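Local coordinates for phytochromobilin synthase (Solanum lycopersicum, PDB 6KME), which binds biliverdin IX alpha and probably reduces it to phytochromobilin, the chromophore of plant phytochromes, with electrons from ferredoxin, at residues A102-E107 / E226-Y231; L232-E237 / D276-Y281; P240-L245 / D256-F261. The protein carries 1 engineered substitution. All blocks are in the same frame, centred on the assembly; numbering follows the deposited sequence.

Contact 1 (A102-E107 / E226-Y231)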
loop_
_atom_site.group_PDB
_atom_site.type_symbol
_atom_site.label_atom_id
_atom_site.label_comp_id
_atom_site.label_asym_id
_atom_site.label_seq_id
_atom_site.Cartn_x
_atom_site.Cartn_y
_atom_site.Cartn_z
ATOM N N ALA A 102 -2.190 -6.073 2.479
ATOM C CA ALA A 102 -1.999 -7.515 2.577
ATOM C C ALA A 102 -0.613 -7.843 2.042
ATOM O O ALA A 102 -0.315 -7.573 0.870
ATOM C CB ALA A 102 -3.080 -8.268 1.805
ATOM N N PHE A 103 0.235 -8.391 2.914
ATOM C CA PHE A 103 1.586 -8.804 2.566
ATOM C C PHE A 103 1.627 -10.319 2.444
ATOM O O PHE A 103 1.312 -11.016 3.429
ATOM C CB PHE A 103 2.581 -8.350 3.628
ATOM C CG PHE A 103 2.646 -6.841 3.825
ATOM C CD1 PHE A 103 2.665 -5.980 2.742
ATOM C CD2 PHE A 103 2.708 -6.301 5.106
ATOM C CE1 PHE A 103 2.732 -4.599 2.933
ATOM C CE2 PHE A 103 2.777 -4.924 5.308
ATOM C CZ PHE A 103 2.787 -4.072 4.221
ATOM N N PRO A 104 2.038 -10.876 1.309
ATOM C CA PRO A 104 2.100 -12.340 1.181
ATOM C C PRO A 104 3.347 -12.926 1.830
ATOM O O PRO A 104 4.360 -12.250 2.034
ATOM C CB PRO A 104 2.117 -12.562 -0.339
ATOM C CG PRO A 104 2.739 -11.310 -0.892
ATOM C CD PRO A 104 2.376 -10.181 0.051
ATOM N N LYS A 105 3.252 -14.217 2.169
ATOM C CA LYS A 105 4.444 -14.952 2.531
ATOM C C LYS A 105 5.337 -15.068 1.297
ATOM O O LYS A 105 4.840 -15.107 0.168
ATOM C CB LYS A 105 4.088 -16.337 3.085
ATOM C CG LYS A 105 3.377 -16.272 4.435
ATOM C CD LYS A 105 2.966 -17.634 4.960
ATOM C CE LYS A 105 2.121 -17.484 6.221
ATOM N NZ LYS A 105 1.603 -18.798 6.708
ATOM N N PRO A 106 6.659 -15.082 1.481
ATOM C CA PRO A 106 7.563 -15.057 0.318
ATOM C C PRO A 106 7.413 -16.246 -0.621
ATOM O O PRO A 106 7.854 -16.162 -1.771
ATOM C CB PRO A 106 8.957 -15.025 0.961
ATOM C CG PRO A 106 8.727 -14.427 2.312
ATOM C CD PRO A 106 7.389 -14.940 2.752
ATOM N N GLU A 107 6.810 -17.347 -0.176
ATOM C CA GLU A 107 6.554 -18.471 -1.073
ATOM C C GLU A 107 5.484 -18.160 -2.121
ATOM O O GLU A 107 5.408 -18.857 -3.138
ATOM C CB GLU A 107 6.140 -19.703 -0.259
ATOM C CG GLU A 107 7.258 -20.328 0.579
ATOM C CD GLU A 107 7.595 -19.539 1.841
ATOM O OE1 GLU A 107 6.788 -18.674 2.257
ATOM O OE2 GLU A 107 8.674 -19.792 2.422
ATOM N N GLU A 226 13.484 -10.678 -0.775
ATOM C CA GLU A 226 14.210 -9.422 -0.933
ATOM C C GLU A 226 13.336 -8.363 -1.592
ATOM O O GLU A 226 13.342 -7.198 -1.177
ATOM C CB GLU A 226 15.487 -9.652 -1.742
ATOM C CG GLU A 226 16.109 -8.367 -2.283
ATOM C CD GLU A 226 17.622 -8.320 -2.139
ATOM O OE1 GLU A 226 18.175 -9.079 -1.316
ATOM O OE2 GLU A 226 18.262 -7.516 -2.852
ATOM N N ALA A 227 12.552 -8.753 -2.601
ATOM C CA ALA A 227 11.647 -7.805 -3.247
ATOM C C ALA A 227 10.653 -7.215 -2.251
ATOM O O ALA A 227 10.395 -6.004 -2.265
ATOM C CB ALA A 227 10.913 -8.484 -4.412
ATOM N N GLN A 228 10.092 -8.053 -1.371
ATOM C CA GLN A 228 9.196 -7.544 -0.338
ATOM C C GLN A 228 9.943 -6.667 0.666
ATOM O O GLN A 228 9.434 -5.612 1.067
ATOM C CB GLN A 228 8.487 -8.694 0.396
ATOM C CG GLN A 228 7.469 -8.171 1.422
ATOM C CD GLN A 228 6.592 -9.244 2.075
ATOM O OE1 GLN A 228 6.034 -9.016 3.147
ATOM N NE2 GLN A 228 6.444 -10.398 1.419
ATOM N N HIS A 229 11.144 -7.085 1.090
ATOM C CA HIS A 229 11.906 -6.293 2.055
ATOM C C HIS A 229 12.250 -4.918 1.490
ATOM O O HIS A 229 12.139 -3.903 2.192
ATOM C CB HIS A 229 13.180 -7.029 2.474
ATOM C CG HIS A 229 13.977 -6.295 3.507
ATOM N ND1 HIS A 229 15.196 -5.714 3.235
ATOM C CD2 HIS A 229 13.710 -6.014 4.804
ATOM C CE1 HIS A 229 15.655 -5.122 4.323
ATOM N NE2 HIS A 229 14.771 -5.289 5.290
ATOM N N ARG A 230 12.655 -4.869 0.217
ATOM C CA ARG A 230 12.933 -3.595 -0.438
ATOM C C ARG A 230 11.704 -2.693 -0.443
ATOM O O ARG A 230 11.804 -1.489 -0.178
ATOM C CB ARG A 230 13.426 -3.855 -1.867
ATOM C CG ARG A 230 13.727 -2.583 -2.702
ATOM C CD ARG A 230 14.257 -2.985 -4.101
ATOM N NE ARG A 230 14.279 -1.855 -5.028
ATOM C CZ ARG A 230 13.280 -1.535 -5.853
ATOM N NH1 ARG A 230 12.172 -2.269 -5.877
ATOM N NH2 ARG A 230 13.388 -0.481 -6.665
ATOM N N TYR A 231 10.533 -3.265 -0.735
ATOM C CA TYR A 231 9.279 -2.512 -0.724
ATOM C C TYR A 231 8.967 -1.971 0.668
ATOM O O TYR A 231 8.608 -0.799 0.821
ATOM C CB TYR A 231 8.152 -3.413 -1.231
ATOM C CG TYR A 231 6.737 -2.889 -1.066
ATOM C CD1 TYR A 231 6.076 -2.277 -2.130
ATOM C CD2 TYR A 231 6.038 -3.054 0.135
ATOM C CE1 TYR A 231 4.776 -1.816 -2.005
ATOM C CE2 TYR A 231 4.740 -2.591 0.278
ATOM C CZ TYR A 231 4.109 -1.981 -0.802
ATOM O OH TYR A 231 2.816 -1.522 -0.685
#

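Contact 2 (L232-E237 / D276-Y281). With BLA (biliverdine IX alpha), chain B.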
loop_
_atom_site.group_PDB
_atom_site.type_symbol
_atom_site.label_atom_id
_atom_site.label_comp_id
_atom_site.label_asym_id
_atom_site.label_seq_id
_atom_site.Cartn_x
_atom_site.Cartn_y
_atom_site.Cartn_z
ATOM N N LEU A 232 9.075 -2.819 1.700
ATOM C CA LEU A 232 8.832 -2.360 3.068
ATOM C C LEU A 232 9.838 -1.289 3.465
ATOM O O LEU A 232 9.510 -0.354 4.208
ATOM C CB LEU A 232 8.926 -3.536 4.056
ATOM C CG LEU A 232 7.947 -4.685 3.832
ATOM C CD1 LEU A 232 8.289 -5.879 4.748
ATOM C CD2 LEU A 232 6.521 -4.193 4.055
ATOM N N THR A 233 11.078 -1.436 3.013
ATOM C CA THR A 233 12.110 -0.478 3.379
ATOM C C THR A 233 11.818 0.886 2.766
ATOM O O THR A 233 11.928 1.917 3.446
ATOM C CB THR A 233 13.475 -0.991 2.934
ATOM O OG1 THR A 233 13.800 -2.186 3.659
ATOM C CG2 THR A 233 14.539 0.064 3.192
ATOM N N TRP A 234 11.436 0.908 1.485
ATOM C CA TRP A 234 11.060 2.170 0.848
ATOM C C TRP A 234 9.927 2.849 1.607
ATOM O O TRP A 234 10.040 4.017 2.006
ATOM C CB TRP A 234 10.653 1.939 -0.610
ATOM C CG TRP A 234 9.964 3.144 -1.183
ATOM C CD1 TRP A 234 8.612 3.333 -1.328
ATOM C CD2 TRP A 234 10.590 4.359 -1.633
ATOM N NE1 TRP A 234 8.365 4.585 -1.857
ATOM C CE2 TRP A 234 9.560 5.229 -2.059
ATOM C CE3 TRP A 234 11.922 4.781 -1.742
ATOM C CZ2 TRP A 234 9.820 6.510 -2.571
ATOM C CZ3 TRP A 234 12.180 6.059 -2.260
ATOM C CH2 TRP A 234 11.132 6.902 -2.663
ATOM N N ARG A 235 8.829 2.120 1.833
ATOM C CA ARG A 235 7.651 2.726 2.443
ATOM C C ARG A 235 7.907 3.125 3.886
ATOM O O ARG A 235 7.442 4.183 4.329
ATOM C CB ARG A 235 6.451 1.774 2.331
ATOM C CG ARG A 235 5.963 1.585 0.890
ATOM C CD ARG A 235 4.554 0.988 0.821
ATOM N NE ARG A 235 3.565 1.922 1.358
ATOM C CZ ARG A 235 2.304 1.603 1.621
ATOM N NH1 ARG A 235 1.863 0.366 1.380
ATOM N NH2 ARG A 235 1.484 2.516 2.121
ATOM N N SER A 236 8.658 2.323 4.644
ATOM C CA SER A 236 8.864 2.724 6.029
ATOM C C SER A 236 9.715 3.985 6.124
ATOM O O SER A 236 9.607 4.716 7.112
ATOM C CB SER A 236 9.472 1.583 6.853
ATOM O OG SER A 236 10.816 1.370 6.505
ATOM N N GLU A 237 10.518 4.287 5.103
ATOM C CA GLU A 237 11.317 5.513 5.098
ATOM C C GLU A 237 10.571 6.720 4.522
ATOM O O GLU A 237 10.721 7.832 5.038
ATOM C CB GLU A 237 12.620 5.290 4.316
ATOM C CG GLU A 237 13.614 6.471 4.365
ATOM C CD GLU A 237 14.342 6.595 5.707
ATOM O OE1 GLU A 237 14.628 5.559 6.341
ATOM O OE2 GLU A 237 14.629 7.736 6.127
ATOM N N ASP A 276 21.225 1.105 1.159
ATOM C CA ASP A 276 21.698 -0.007 0.338
ATOM C C ASP A 276 20.842 -0.166 -0.916
ATOM O O ASP A 276 21.364 -0.453 -1.999
ATOM C CB ASP A 276 21.699 -1.314 1.141
ATOM C CG ASP A 276 22.779 -1.360 2.197
ATOM O OD1 ASP A 276 23.828 -0.697 2.034
ATOM O OD2 ASP A 276 22.573 -2.073 3.203
ATOM N N TYR A 277 19.525 0.009 -0.788
ATOM C CA TYR A 277 18.635 -0.160 -1.936
ATOM C C TYR A 277 18.586 1.091 -2.803
ATOM O O TYR A 277 18.446 0.996 -4.028
ATOM C CB TYR A 277 17.209 -0.486 -1.480
ATOM C CG TYR A 277 16.997 -1.840 -0.847
ATOM C CD1 TYR A 277 17.146 -3.014 -1.592
ATOM C CD2 TYR A 277 16.605 -1.949 0.485
ATOM C CE1 TYR A 277 16.951 -4.266 -1.012
ATOM C CE2 TYR A 277 16.394 -3.198 1.072
ATOM C CZ TYR A 277 16.564 -4.350 0.312
ATOM O OH TYR A 277 16.356 -5.585 0.885
ATOM N N PHE A 278 18.659 2.272 -2.187
ATOM C CA PHE A 278 18.453 3.543 -2.886
ATOM C C PHE A 278 19.626 4.483 -2.591
ATOM O O PHE A 278 19.475 5.497 -1.896
ATOM C CB PHE A 278 17.100 4.146 -2.490
ATOM C CG PHE A 278 15.959 3.133 -2.509
ATOM C CD1 PHE A 278 15.421 2.693 -3.716
ATOM C CD2 PHE A 278 15.461 2.599 -1.327
ATOM C CE1 PHE A 278 14.398 1.746 -3.742
ATOM C CE2 PHE A 278 14.434 1.645 -1.341
ATOM C CZ PHE A 278 13.910 1.211 -2.548
ATOM N N PRO A 279 20.812 4.183 -3.138
ATOM C CA PRO A 279 22.004 4.988 -2.819
ATOM C C PRO A 279 21.946 6.417 -3.324
ATOM O O PRO A 279 22.798 7.218 -2.913
ATOM C CB PRO A 279 23.140 4.218 -3.507
ATOM C CG PRO A 279 22.457 3.511 -4.639
ATOM C CD PRO A 279 21.134 3.080 -4.062
ATOM N N GLU A 280 20.994 6.743 -4.212
ATOM C CA GLU A 280 20.817 8.116 -4.681
ATOM C C GLU A 280 20.487 9.062 -3.534
ATOM O O GLU A 280 20.774 10.268 -3.619
ATOM C CB GLU A 280 19.707 8.183 -5.738
ATOM C CG GLU A 280 20.034 7.472 -7.041
ATOM C CD GLU A 280 19.838 5.960 -6.951
ATOM O OE1 GLU A 280 19.259 5.488 -5.945
ATOM O OE2 GLU A 280 20.268 5.248 -7.888
ATOM N N TYR A 281 19.890 8.539 -2.467
ATOM C CA TYR A 281 19.481 9.304 -1.294
ATOM C C TYR A 281 20.592 9.493 -0.269
ATOM O O TYR A 281 20.341 10.105 0.773
ATOM C CB TYR A 281 18.282 8.629 -0.604
ATOM C CG TYR A 281 16.979 8.797 -1.339
ATOM C CD1 TYR A 281 16.647 7.964 -2.401
ATOM C CD2 TYR A 281 16.077 9.798 -0.980
ATOM C CE1 TYR A 281 15.448 8.119 -3.092
ATOM C CE2 TYR A 281 14.874 9.964 -1.675
ATOM C CZ TYR A 281 14.567 9.110 -2.727
ATOM O OH TYR A 281 13.372 9.245 -3.419
HETATM C CHA BLA B . -0.097 12.275 -0.253
HETATM N NA BLA B . 0.248 9.725 -0.571
HETATM C C1A BLA B . 0.337 11.047 -1.037
HETATM C C2A BLA B . 0.929 11.001 -2.374
HETATM C C3A BLA B . 1.194 9.595 -2.682
HETATM C C4A BLA B . 0.765 8.825 -1.549
HETATM C CMA BLA B . 1.788 8.978 -3.950
HETATM C CAA BLA B . 1.215 12.283 -3.207
HETATM C CBA BLA B . 2.498 12.907 -2.727
HETATM C CGA BLA B . 3.728 12.323 -3.513
HETATM O O1A BLA B . 3.570 12.414 -4.695
HETATM O O2A BLA B . 4.592 11.906 -2.798
HETATM C CHB BLA B . 0.788 7.303 -1.358
HETATM N NB BLA B . 2.926 6.611 -2.283
HETATM C C1B BLA B . 1.763 6.325 -1.532
HETATM C C2B BLA B . 1.769 4.737 -1.505
HETATM C C3B BLA B . 2.990 4.260 -1.967
HETATM C C4B BLA B . 3.786 5.481 -2.434
HETATM C CMB BLA B . 0.656 3.989 -0.794
HETATM O OB BLA B . 4.933 5.598 -2.834
HETATM C CAB BLA B . 3.707 2.953 -2.196
HETATM C CBB BLA B . 4.935 2.539 -2.588
HETATM N NC BLA B . -1.412 9.003 3.706
HETATM C C1C BLA B . -1.539 7.652 4.104
HETATM C C2C BLA B . -1.784 7.691 5.618
HETATM C C3C BLA B . -1.790 9.031 6.003
HETATM C C4C BLA B . -1.547 9.924 4.763
HETATM C CMC BLA B . -1.958 6.364 6.368
HETATM O OC BLA B . -1.437 6.797 3.239
HETATM C CAC BLA B . -1.991 9.539 7.387
HETATM C CBC BLA B . -1.661 9.063 8.608
HETATM C CHD BLA B . -1.434 11.264 4.505
HETATM N ND BLA B . -0.733 11.370 2.013
HETATM C C1D BLA B . -1.049 11.914 3.188
HETATM C C2D BLA B . -1.010 13.431 3.155
HETATM C C3D BLA B . -0.655 13.790 1.868
HETATM C C4D BLA B . -0.457 12.469 1.070
HETATM C CMD BLA B . -1.331 14.235 4.402
HETATM C CAD BLA B . -0.445 15.150 1.190
HETATM C CBD BLA B . 0.807 15.873 1.647
HETATM C CGD BLA B . 2.177 15.216 1.171
HETATM O O1D BLA B . 2.948 15.076 2.103
HETATM O O2D BLA B . 2.220 14.973 -0.028
#

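Contact 3 (P240-L245 / D256-F261). With BLA (biliverdine IX alpha), chain B.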
loop_
_atom_site.group_PDB
_atom_site.type_symbol
_atom_site.label_atom_id
_atom_site.label_comp_id
_atom_site.label_asym_id
_atom_site.label_seq_id
_atom_site.Cartn_x
_atom_site.Cartn_y
_atom_site.Cartn_z
ATOM N N PRO A 240 4.182 9.041 2.434
ATOM C CA PRO A 240 3.764 10.413 2.788
ATOM C C PRO A 240 3.027 10.533 4.123
ATOM O O PRO A 240 3.049 11.614 4.718
ATOM C CB PRO A 240 2.875 10.820 1.609
ATOM C CG PRO A 240 3.422 10.024 0.460
ATOM C CD PRO A 240 3.745 8.674 1.079
ATOM N N GLY A 241 2.408 9.467 4.635
ATOM C CA GLY A 241 1.634 9.639 5.862
ATOM C C GLY A 241 2.454 9.807 7.135
ATOM O O GLY A 241 1.877 10.108 8.184
ATOM N N HIS A 242 3.774 9.631 7.072
ATOM C CA HIS A 242 4.567 9.578 8.297
ATOM C C HIS A 242 4.532 10.898 9.057
ATOM O O HIS A 242 4.549 10.901 10.296
ATOM C CB HIS A 242 6.006 9.173 7.954
ATOM C CG HIS A 242 6.110 7.782 7.405
ATOM N ND1 HIS A 242 5.058 6.889 7.456
ATOM C CD2 HIS A 242 7.125 7.134 6.784
ATOM C CE1 HIS A 242 5.425 5.747 6.896
ATOM N NE2 HIS A 242 6.672 5.872 6.479
ATOM N N GLY A 243 4.454 12.021 8.340
ATOM C CA GLY A 243 4.377 13.313 9.010
ATOM C C GLY A 243 3.111 13.467 9.829
ATOM O O GLY A 243 3.137 14.016 10.933
ATOM N N VAL A 244 1.986 12.976 9.309
ATOM C CA VAL A 244 0.742 13.050 10.067
ATOM C C VAL A 244 0.828 12.181 11.317
ATOM O O VAL A 244 0.418 12.597 12.408
ATOM C CB VAL A 244 -0.455 12.654 9.182
ATOM C CG1 VAL A 244 -1.711 12.556 10.024
ATOM C CG2 VAL A 244 -0.664 13.675 8.054
ATOM N N LEU A 245 1.343 10.954 11.175
ATOM C CA LEU A 245 1.513 10.082 12.337
ATOM C C LEU A 245 2.397 10.741 13.394
ATOM O O LEU A 245 2.084 10.695 14.590
ATOM C CB LEU A 245 2.108 8.744 11.904
ATOM C CG LEU A 245 1.221 7.867 11.014
ATOM C CD1 LEU A 245 1.948 6.559 10.611
ATOM C CD2 LEU A 245 -0.092 7.557 11.719
ATOM N N ASP A 256 7.921 3.645 15.763
ATOM C CA ASP A 256 7.628 2.288 16.203
ATOM C C ASP A 256 6.457 1.693 15.421
ATOM O O ASP A 256 6.550 0.576 14.903
ATOM C CB ASP A 256 7.352 2.294 17.705
ATOM C CG ASP A 256 7.157 0.906 18.268
ATOM O OD1 ASP A 256 8.164 0.261 18.634
ATOM O OD2 ASP A 256 5.995 0.455 18.334
ATOM N N VAL A 257 5.350 2.432 15.310
ATOM C CA VAL A 257 4.189 1.945 14.557
ATOM C C VAL A 257 4.554 1.705 13.093
ATOM O O VAL A 257 4.093 0.743 12.466
ATOM C CB VAL A 257 3.014 2.936 14.674
ATOM C CG1 VAL A 257 1.911 2.568 13.668
ATOM C CG2 VAL A 257 2.452 2.956 16.089
ATOM N N ILE A 258 5.381 2.577 12.525
ATOM C CA ILE A 258 5.713 2.478 11.109
ATOM C C ILE A 258 6.544 1.230 10.830
ATOM O O ILE A 258 6.239 0.452 9.917
ATOM C CB ILE A 258 6.433 3.761 10.653
ATOM C CG1 ILE A 258 5.429 4.918 10.585
ATOM C CG2 ILE A 258 7.144 3.540 9.323
ATOM C CD1 ILE A 258 6.065 6.324 10.615
ATOM N N THR A 259 7.610 1.020 11.601
ATOM C CA THR A 259 8.550 -0.052 11.305
ATOM C C THR A 259 8.135 -1.405 11.873
ATOM O O THR A 259 8.542 -2.442 11.333
ATOM C CB THR A 259 9.933 0.296 11.844
ATOM O OG1 THR A 259 9.837 0.525 13.258
ATOM C CG2 THR A 259 10.469 1.546 11.153
ATOM N N LYS A 260 7.370 -1.429 12.967
ATOM C CA LYS A 260 7.003 -2.694 13.597
ATOM C C LYS A 260 5.571 -3.123 13.320
ATOM O O LYS A 260 5.237 -4.300 13.541
ATOM C CB LYS A 260 7.220 -2.613 15.113
ATOM C CG LYS A 260 8.670 -2.353 15.498
ATOM C CD LYS A 260 8.929 -2.741 16.941
ATOM C CE LYS A 260 10.257 -2.198 17.441
ATOM N NZ LYS A 260 10.200 -0.728 17.700
ATOM N N PHE A 261 4.715 -2.221 12.831
ATOM C CA PHE A 261 3.335 -2.591 12.514
ATOM C C PHE A 261 3.033 -2.377 11.036
ATOM O O PHE A 261 2.822 -3.360 10.314
ATOM C CB PHE A 261 2.341 -1.842 13.411
ATOM C CG PHE A 261 0.906 -2.174 13.121
ATOM C CD1 PHE A 261 0.344 -3.354 13.606
ATOM C CD2 PHE A 261 0.131 -1.338 12.314
ATOM C CE1 PHE A 261 -0.969 -3.681 13.329
ATOM C CE2 PHE A 261 -1.185 -1.651 12.033
ATOM C CZ PHE A 261 -1.740 -2.831 12.538
HETATM C CHA BLA B . -0.097 12.275 -0.253
HETATM N NA BLA B . 0.248 9.725 -0.571
HETATM C C1A BLA B . 0.337 11.047 -1.037
HETATM C C2A BLA B . 0.929 11.001 -2.374
HETATM C C3A BLA B . 1.194 9.595 -2.682
HETATM C C4A BLA B . 0.765 8.825 -1.549
HETATM C CMA BLA B . 1.788 8.978 -3.950
HETATM C CAA BLA B . 1.215 12.283 -3.207
HETATM C CBA BLA B . 2.498 12.907 -2.727
HETATM C CGA BLA B . 3.728 12.323 -3.513
HETATM O O1A BLA B . 3.570 12.414 -4.695
HETATM O O2A BLA B . 4.592 11.906 -2.798
HETATM C CHB BLA B . 0.788 7.303 -1.358
HETATM N NB BLA B . 2.926 6.611 -2.283
HETATM C C1B BLA B . 1.763 6.325 -1.532
HETATM C C2B BLA B . 1.769 4.737 -1.505
HETATM C C3B BLA B . 2.990 4.260 -1.967
HETATM C C4B BLA B . 3.786 5.481 -2.434
HETATM C CMB BLA B . 0.656 3.989 -0.794
HETATM O OB BLA B . 4.933 5.598 -2.834
HETATM C CAB BLA B . 3.707 2.953 -2.196
HETATM C CBB BLA B . 4.935 2.539 -2.588
HETATM N NC BLA B . -1.412 9.003 3.706
HETATM C C1C BLA B . -1.539 7.652 4.104
HETATM C C2C BLA B . -1.784 7.691 5.618
HETATM C C3C BLA B . -1.790 9.031 6.003
HETATM C C4C BLA B . -1.547 9.924 4.763
HETATM C CMC BLA B . -1.958 6.364 6.368
HETATM O OC BLA B . -1.437 6.797 3.239
HETATM C CAC BLA B . -1.991 9.539 7.387
HETATM C CBC BLA B . -1.661 9.063 8.608
HETATM C CHD BLA B . -1.434 11.264 4.505
HETATM N ND BLA B . -0.733 11.370 2.013
HETATM C C1D BLA B . -1.049 11.914 3.188
HETATM C C2D BLA B . -1.010 13.431 3.155
HETATM C C3D BLA B . -0.655 13.790 1.868
HETATM C C4D BLA B . -0.457 12.469 1.070
HETATM C CMD BLA B . -1.331 14.235 4.402
HETATM C CAD BLA B . -0.445 15.150 1.190
HETATM C CBD BLA B . 0.807 15.873 1.647
HETATM C CGD BLA B . 2.177 15.216 1.171
HETATM O O1D BLA B . 2.948 15.076 2.103
HETATM O O2D BLA B . 2.220 14.973 -0.028
#

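Contact 1 (A102-E107 / E226-Y231)
Q228 reaches from the helix to the end of the strand, where its amide nitrogen bonds the main chain of P104. With CG anti to the backbone N (chi1 -176°) and the rest of the chain extended, the glutamine spans the distance to the strand and delivers NE2 to 2.9 Å from P104 O. The bond is nearly straight, 160° at the hydrogen, and the acceptor lies close to the amide plane, whereas NE2 is tilted slightly out of the carbonyl plane. The other end of the amide, OE1, lies 3.5 Å from F103 CB, alongside the root of the phenylalanine ring, and accepts a hydrogen bond from R82. Both the oxygen and the nitrogen of the amide thus have a strand partner, which should hold its rotation within this buried interface.

Farther along the helix Y231 takes over. Its CE2 meets CE1 of F103 at 3.9 Å, the two side chains crossing at about a right angle in an apolar contact. The phenol oxygen is hydrogen-bonded to N131 and R235. F103 thus has a polar amide by its CB and an aromatic carbon at the far part of its ring, both from the same helix.

The axes of 102-104 and 226-231 run roughly antiparallel, at 150°, 10.4 Å at their closest. Strand 96-104 lies between strands 81-91 and 112-119 in the central antiparallel sheet, and helix 218-238 lies against the sheet, with I112 filling in beside F103, P104 and Y231.

Contact 2 (L232-E237 / D276-Y281)
W234 is met by two aromatic residues, F278 at its six-membered ring and CB, and Y281 at the CZ3-CH2 edge; together they make the tight half of this contact. CG of W234 stands anti to the backbone N (chi1 167°), which directs the indole toward both. The edge of its six-membered ring is turned to the face of F278 in an edge-to-face pair, centroids 5.4 Å apart and planes at 69°. W234 CE3 sits over the centre of that phenyl ring, and W234 CB joins in 3.9 Å from F278 CZ. The opposite face of F278 carries the CB of its own neighbour Y277, leaving the phenyl between the two. Y281 OH lies 3.3 Å from W234 CH2, near the indole plane, and is hydrogen-bonded to R292 O. F278 is the first residue to leave helical geometry after helix 274-277, and this break probably helps F278 and Y281 to reach the same indole.

The other half is looser and nearer solvent. T233 meets the Y277 ring with its CB, OG1 and CG2, none closer than 3.8 Å (OG1 to CE2). T233 OG1 is hydrogen-bonded to H229 O, and Y277 OH probably to H229 ND1. Y277 is partly exposed; D276 before it and P279 and E280 after it are exposed. No hydrogen bond joins the two segments.

On the ligand side, W234 NE1 lies 3.7 Å from OB of biliverdin. R235 has CMB of biliverdin over one face of its guanidinium, toward the rim, 3.4 Å from NH2; D239 and N116 hold that same NH2. With F174 stacked on W234, this is an aromatic cluster that forms part of the bilin pocket wall of a ferredoxin-dependent bilin reductase, F278 and Y281 lying behind W234.

Contact 3 (P240-L245 / D256-F261)
I258 spreads its branches over the imidazole of H242, and this pair dominates the meeting of helices 242-249 and 251-262. Upstream in the second segment, D256 takes no part, its OD2 being hydrogen-bonded to Y59. V257 points toward the first segment but spends its side chain on Y59 and L62 of strand 51-63.

I258 then does the touching. CG1 stands beside the backbone N (chi1 -72°), and the terminal CD1 extends over one face of the H242 ring, 3.6 Å from its centroid and 24° off the normal, a CH-pi contact shifted toward the CG-ND1 side. The other branch, CG2, reaches the far end of the imidazole, 3.7 Å from CE1 of H242. Between them CG1 also meets CD1 of L245 at 3.8 Å, so one isoleucine bridges residues nearly a turn apart on the facing helix. From I258 on, the helix widens into a pi-type turn at 258-261. T259 OG1 turns back to K255 O, and F261 lies among L55, M73, S75 and R85 on the central sheet.

Biliverdin lies beside the first segment. P240 CG is 3.4 Å from NA of biliverdin. G241, with no side chain, brings its CA to 3.4 Å from C4C of biliverdin. L245 CD2 packs on CBC of biliverdin at 3.8 Å.

No polar bond links the segments. H242 is held by NE2, which donates to the carbonyl of R235, leaving a ring face for I258; the contact therefore rests on dispersion and CH-pi attraction, with shape rather than charge probably setting how this second layer sits behind the pocket residues.

How the contacts relate
All three contacts are buried; among the touching residues only Y277 of contact 2 is partly exposed. Contacts 1 and 2 share helix 218-238: its earlier turns engage the central sheet, its later ones the aromatic residues at 277-281, and the two contacts touch where H229 meets Y277. Contact 3 joins the two helices that follow and meets contact 2 at R235 and H242. Chemistry changes along this path, from an amide-to-carbonyl bond beside the sheet, through aromatic edges and faces, to aliphatic carbons on an imidazole. Contacts 2 and 3 both touch biliverdin along their first segments.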